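Peroxiredoxin HYR1 (Saccharomyces cerevisiae, PDB 3CMI) reduces hydroperoxides at the expense of thioredoxin and acts as a sensor of peroxide stress that oxidises and thereby activates the transcription factor YAP1. Local coordinates at residues A[113-125]-A[138-150]. Sequence-based numbering, arbitrary orientation.
Sequences PVYKFLKSQKSGM and FLVDKKGKVYERY
L118 CB sits over one face of the F138 ring, 3.9 Å from the centroid and 17° off the normal, a CH-pi contact, while R149 CG rests against the opposite face, so that the ring lies between two aliphatic groups. The L118 branches divide the work, CD1 reaching F138 CD1 and CD2 turning to V146 CG2 at 3.9 Å. F138 CE1 also meets Y115 CE1 obliquely, at 4.0 Å.

V146 CG2 is met by F117, L118 and Q121 of the helix, lying 3.7 Å from Q121 CB and 4.0 Å from F117 CE2. Helix 113-121 runs nearly at right angles to the hairpin strands, at 86° to strand 146-150 with the axes 9.4 Å apart. Strand 138-140 continues the sheet through backbone bonds to I37 and V35, and L118 and Y115 also touch I37; helix 160-167 covers L139 from the other side of the sheet, giving the helix-sheet-helix layering of the thioredoxin fold. Y147 and E148 both face L139 in a classic beta bulge on the edge strand 146-150.

Just beyond Q121, K122 lies across the bulge: its CE comes within 3.3 Å of Y147 O, and its CG approaches E148 OE2, whose anti lone pair already accepts R149 N. R149, extended from CG to NE, runs past K122 and donates a hydrogen bond from NH1 to K122 O (2.9 Å, N-H...O angle 161°), close to the guanidinium plane and on a carbonyl lone pair. NH2 has its own partners, R129 O and a salt bridge to E136, so the group's rotation is probably restricted by bonds at both NH1 and NH2.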
loop_
_atom_site.group_PDB
_atom_site.type_symbol
_atom_site.label_atom_id
_atom_site.label_comp_id
_atom_site.label_asym_id
_atom_site.label_seq_id
_atom_site.Cartn_x
_atom_site.Cartn_y
_atom_site.Cartn_z
ATOM N N PRO A 113 -6.119 -6.474 9.609
ATOM C CA PRO A 113 -5.525 -7.698 9.060
ATOM C C PRO A 113 -4.575 -7.503 7.872
ATOM O O PRO A 113 -3.631 -8.273 7.730
ATOM C CB PRO A 113 -6.750 -8.511 8.638
ATOM C CG PRO A 113 -7.783 -8.130 9.653
ATOM C CD PRO A 113 -7.564 -6.651 9.874
ATOM N N VAL A 114 -4.815 -6.494 7.034
ATOM C CA VAL A 114 -3.929 -6.217 5.895
ATOM C C VAL A 114 -2.540 -5.844 6.408
ATOM O O VAL A 114 -1.527 -6.302 5.878
ATOM C CB VAL A 114 -4.481 -5.089 4.975
ATOM C CG1 VAL A 114 -3.414 -4.598 3.979
ATOM C CG2 VAL A 114 -5.736 -5.559 4.233
ATOM N N TYR A 115 -2.509 -5.024 7.455
ATOM C CA TYR A 115 -1.254 -4.563 8.021
ATOM C C TYR A 115 -0.591 -5.599 8.918
ATOM O O TYR A 115 0.643 -5.648 9.006
ATOM C CB TYR A 115 -1.410 -3.182 8.664
ATOM C CG TYR A 115 -1.282 -2.108 7.606
ATOM C CD1 TYR A 115 -0.087 -1.416 7.435
ATOM C CD2 TYR A 115 -2.334 -1.837 6.726
ATOM C CE1 TYR A 115 0.051 -0.454 6.437
ATOM C CE2 TYR A 115 -2.206 -0.875 5.716
ATOM C CZ TYR A 115 -1.016 -0.189 5.580
ATOM O OH TYR A 115 -0.883 0.762 4.593
ATOM N N LYS A 116 -1.402 -6.448 9.547
ATOM C CA LYS A 116 -0.870 -7.611 10.251
ATOM C C LYS A 116 -0.088 -8.490 9.267
ATOM O O LYS A 116 1.062 -8.846 9.526
ATOM C CB LYS A 116 -1.991 -8.413 10.922
ATOM C CG LYS A 116 -1.494 -9.471 11.899
ATOM C CD LYS A 116 -2.642 -10.291 12.468
ATOM C CE LYS A 116 -2.143 -11.356 13.434
ATOM N NZ LYS A 116 -3.275 -12.088 14.097
ATOM N N PHE A 117 -0.715 -8.810 8.134
ATOM C CA PHE A 117 -0.080 -9.637 7.108
ATOM C C PHE A 117 1.180 -9.002 6.521
ATOM O O PHE A 117 2.207 -9.670 6.393
ATOM C CB PHE A 117 -1.058 -9.994 5.980
ATOM C CG PHE A 117 -0.382 -10.574 4.766
ATOM C CD1 PHE A 117 0.065 -11.897 4.765
ATOM C CD2 PHE A 117 -0.157 -9.790 3.640
ATOM C CE1 PHE A 117 0.706 -12.432 3.649
ATOM C CE2 PHE A 117 0.488 -10.314 2.522
ATOM C CZ PHE A 117 0.915 -11.637 2.525
ATOM N N LEU A 118 1.094 -7.725 6.151
ATOM C CA LEU A 118 2.225 -7.033 5.538
ATOM C C LEU A 118 3.449 -7.035 6.444
ATOM O O LEU A 118 4.542 -7.395 6.007
ATOM C CB LEU A 118 1.850 -5.611 5.102
ATOM C CG LEU A 118 0.893 -5.507 3.898
ATOM C CD1 LEU A 118 0.463 -4.059 3.650
ATOM C CD2 LEU A 118 1.495 -6.118 2.629
ATOM N N LYS A 119 3.259 -6.678 7.711
ATOM C CA LYS A 119 4.363 -6.637 8.679
ATOM C C LYS A 119 4.994 -8.004 8.954
ATOM O O LYS A 119 6.187 -8.083 9.258
ATOM C CB LYS A 119 3.919 -5.955 9.973
ATOM C CG LYS A 119 4.012 -4.437 9.896
ATOM C CD LYS A 119 2.766 -3.745 10.432
ATOM C CE LYS A 119 2.753 -3.682 11.930
ATOM N NZ LYS A 119 1.608 -2.881 12.459
ATOM N N SER A 120 4.203 -9.073 8.835
ATOM C CA SER A 120 4.709 -10.441 9.003
ATOM C C SER A 120 5.648 -10.849 7.867
ATOM O O SER A 120 6.494 -11.732 8.040
ATOM C CB SER A 120 3.562 -11.445 9.108
ATOM O OG SER A 120 2.997 -11.711 7.832
ATOM N N GLN A 121 5.484 -10.210 6.708
ATOM C CA GLN A 121 6.321 -10.486 5.539
ATOM C C GLN A 121 7.555 -9.595 5.491
ATOM O O GLN A 121 8.631 -10.033 5.059
ATOM C CB GLN A 121 5.521 -10.323 4.238
ATOM C CG GLN A 121 4.267 -11.192 4.132
ATOM C CD GLN A 121 4.556 -12.665 4.328
ATOM O OE1 GLN A 121 4.142 -13.259 5.321
ATOM N NE2 GLN A 121 5.290 -13.257 3.397
ATOM N N LYS A 122 7.400 -8.340 5.916
ATOM C CA LYS A 122 8.500 -7.378 5.836
ATOM C C LYS A 122 8.573 -6.476 7.073
ATOM O O LYS A 122 7.795 -5.537 7.224
ATOM C CB LYS A 122 8.411 -6.562 4.534
ATOM C CG LYS A 122 9.690 -6.576 3.666
ATOM C CD LYS A 122 9.923 -7.938 2.978
ATOM C CE LYS A 122 11.152 -7.922 2.090
ATOM N NZ LYS A 122 11.634 -9.292 1.700
ATOM N N SER A 123 9.500 -6.803 7.967
ATOM C CA SER A 123 9.829 -5.982 9.135
ATOM C C SER A 123 11.306 -6.175 9.433
ATOM O O SER A 123 11.885 -7.191 9.049
ATOM C CB SER A 123 9.008 -6.414 10.354
ATOM O OG SER A 123 7.701 -5.879 10.320
ATOM N N GLY A 124 11.915 -5.213 10.124
ATOM C CA GLY A 124 13.298 -5.364 10.596
ATOM C C GLY A 124 13.423 -6.571 11.507
ATOM O O GLY A 124 12.444 -6.973 12.143
ATOM N N MET A 125 14.617 -7.158 11.562
ATOM C CA MET A 125 14.876 -8.337 12.398
ATOM C C MET A 125 14.736 -8.031 13.892
ATOM O O MET A 125 14.237 -8.861 14.665
ATOM C CB MET A 125 16.266 -8.921 12.106
ATOM C CG MET A 125 16.393 -9.598 10.740
ATOM S SD MET A 125 17.995 -10.387 10.452
ATOM C CE MET A 125 18.027 -11.625 11.748
ATOM N N PHE A 138 4.452 -0.567 0.855
ATOM C CA PHE A 138 4.779 -1.971 0.629
ATOM C C PHE A 138 4.517 -2.290 -0.834
ATOM O O PHE A 138 3.441 -1.994 -1.357
ATOM C CB PHE A 138 3.900 -2.894 1.479
ATOM C CG PHE A 138 4.107 -2.768 2.966
ATOM C CD1 PHE A 138 3.508 -1.734 3.688
ATOM C CD2 PHE A 138 4.840 -3.727 3.659
ATOM C CE1 PHE A 138 3.673 -1.639 5.072
ATOM C CE2 PHE A 138 5.002 -3.641 5.038
ATOM C CZ PHE A 138 4.425 -2.592 5.745
ATOM N N LEU A 139 5.497 -2.901 -1.491
ATOM C CA LEU A 139 5.351 -3.300 -2.882
ATOM C C LEU A 139 5.105 -4.805 -2.945
ATOM O O LEU A 139 5.854 -5.589 -2.354
ATOM C CB LEU A 139 6.607 -2.902 -3.662
ATOM C CG LEU A 139 6.586 -2.601 -5.160
ATOM C CD1 LEU A 139 5.421 -1.705 -5.594
ATOM C CD2 LEU A 139 7.919 -1.978 -5.549
ATOM N N VAL A 140 4.045 -5.197 -3.653
ATOM C CA VAL A 140 3.626 -6.594 -3.751
ATOM C C VAL A 140 3.765 -7.165 -5.173
ATOM O O VAL A 140 3.429 -6.512 -6.164
ATOM C CB VAL A 140 2.172 -6.784 -3.214
ATOM C CG1 VAL A 140 1.721 -8.234 -3.318
ATOM C CG2 VAL A 140 2.068 -6.304 -1.763
ATOM N N ASP A 141 4.274 -8.396 -5.223
ATOM C CA ASP A 141 4.446 -9.254 -6.411
ATOM C C ASP A 141 3.188 -9.397 -7.277
ATOM O O ASP A 141 2.071 -9.140 -6.816
ATOM C CB ASP A 141 4.774 -10.662 -5.885
ATOM C CG ASP A 141 5.800 -11.387 -6.703
ATOM O OD1 ASP A 141 5.504 -11.735 -7.863
ATOM O OD2 ASP A 141 6.892 -11.654 -6.164
ATOM N N LYS A 142 3.381 -9.838 -8.522
ATOM C CA LYS A 142 2.278 -10.309 -9.369
ATOM C C LYS A 142 1.729 -11.665 -8.898
ATOM O O LYS A 142 0.618 -12.057 -9.271
ATOM C CB LYS A 142 2.712 -10.410 -10.832
ATOM C CG LYS A 142 2.697 -9.088 -11.577
ATOM C CD LYS A 142 3.009 -9.276 -13.053
ATOM C CE LYS A 142 2.784 -7.987 -13.836
ATOM N NZ LYS A 142 1.341 -7.589 -13.923
ATOM N N LYS A 143 2.520 -12.374 -8.096
ATOM C CA LYS A 143 2.113 -13.655 -7.517
ATOM C C LYS A 143 1.601 -13.474 -6.082
ATOM O O LYS A 143 1.166 -14.434 -5.442
ATOM C CB LYS A 143 3.266 -14.668 -7.557
ATOM C CG LYS A 143 3.712 -15.082 -8.961
ATOM C CD LYS A 143 4.871 -16.075 -8.901
ATOM C CE LYS A 143 5.531 -16.284 -10.262
ATOM N NZ LYS A 143 4.703 -17.084 -11.210
ATOM N N GLY A 144 1.659 -12.238 -5.588
ATOM C CA GLY A 144 1.109 -11.886 -4.278
ATOM C C GLY A 144 2.106 -11.869 -3.136
ATOM O O GLY A 144 1.720 -11.747 -1.977
ATOM N N LYS A 145 3.389 -11.990 -3.465
ATOM C CA LYS A 145 4.457 -12.001 -2.472
ATOM C C LYS A 145 5.010 -10.596 -2.240
ATOM O O LYS A 145 5.341 -9.881 -3.188
ATOM C CB LYS A 145 5.577 -12.958 -2.904
ATOM C CG LYS A 145 5.143 -14.418 -2.989
ATOM C CD LYS A 145 6.283 -15.319 -3.432
ATOM C CE LYS A 145 5.804 -16.749 -3.699
ATOM N NZ LYS A 145 5.530 -17.525 -2.446
ATOM N N VAL A 146 5.106 -10.203 -0.974
ATOM C CA VAL A 146 5.622 -8.883 -0.625
ATOM C C VAL A 146 7.108 -8.798 -0.992
ATOM O O VAL A 146 7.925 -9.596 -0.524
ATOM C CB VAL A 146 5.393 -8.541 0.865
ATOM C CG1 VAL A 146 5.794 -7.099 1.147
ATOM C CG2 VAL A 146 3.925 -8.775 1.261
ATOM N N TYR A 147 7.431 -7.835 -1.852
ATOM C CA TYR A 147 8.788 -7.661 -2.366
ATOM C C TYR A 147 9.659 -6.848 -1.413
ATOM O O TYR A 147 10.801 -7.225 -1.133
ATOM C CB TYR A 147 8.758 -7.004 -3.752
ATOM C CG TYR A 147 10.130 -6.790 -4.357
ATOM C CD1 TYR A 147 10.731 -5.529 -4.345
ATOM C CD2 TYR A 147 10.833 -7.851 -4.933
ATOM C CE1 TYR A 147 11.994 -5.330 -4.893
ATOM C CE2 TYR A 147 12.102 -7.659 -5.490
ATOM C CZ TYR A 147 12.673 -6.394 -5.465
ATOM O OH TYR A 147 13.922 -6.192 -6.012
ATOM N N GLU A 148 9.119 -5.729 -0.931
ATOM C CA GLU A 148 9.866 -4.816 -0.068
ATOM C C GLU A 148 8.978 -3.772 0.604
ATOM O O GLU A 148 7.924 -3.387 0.081
ATOM C CB GLU A 148 10.990 -4.123 -0.863
ATOM C CG GLU A 148 12.021 -3.349 -0.027
ATOM C CD GLU A 148 12.648 -4.180 1.086
ATOM O OE1 GLU A 148 13.765 -4.683 0.872
ATOM O OE2 GLU A 148 12.022 -4.339 2.164
ATOM N N ARG A 149 9.430 -3.333 1.776
ATOM C CA ARG A 149 8.819 -2.264 2.548
ATOM C C ARG A 149 9.717 -1.021 2.483
ATOM O O ARG A 149 10.938 -1.113 2.652
ATOM C CB ARG A 149 8.650 -2.740 3.988
ATOM C CG ARG A 149 8.027 -1.762 4.962
ATOM C CD ARG A 149 8.077 -2.380 6.356
ATOM N NE ARG A 149 7.532 -1.513 7.390
ATOM C CZ ARG A 149 7.150 -1.933 8.592
ATOM N NH1 ARG A 149 7.228 -3.218 8.912
ATOM N NH2 ARG A 149 6.678 -1.065 9.476
ATOM N N TYR A 150 9.110 0.135 2.234
ATOM C CA TYR A 150 9.850 1.388 2.089
ATOM C C TYR A 150 9.359 2.411 3.096
ATOM O O TYR A 150 8.173 2.457 3.413
ATOM C CB TYR A 150 9.688 1.943 0.674
ATOM C CG TYR A 150 10.095 0.969 -0.406
ATOM C CD1 TYR A 150 9.160 0.109 -0.982
ATOM C CD2 TYR A 150 11.421 0.899 -0.843
ATOM C CE1 TYR A 150 9.534 -0.794 -1.970
ATOM C CE2 TYR A 150 11.805 -0.000 -1.831
ATOM C CZ TYR A 150 10.855 -0.840 -2.389
ATOM O OH TYR A 150 11.224 -1.733 -3.364
#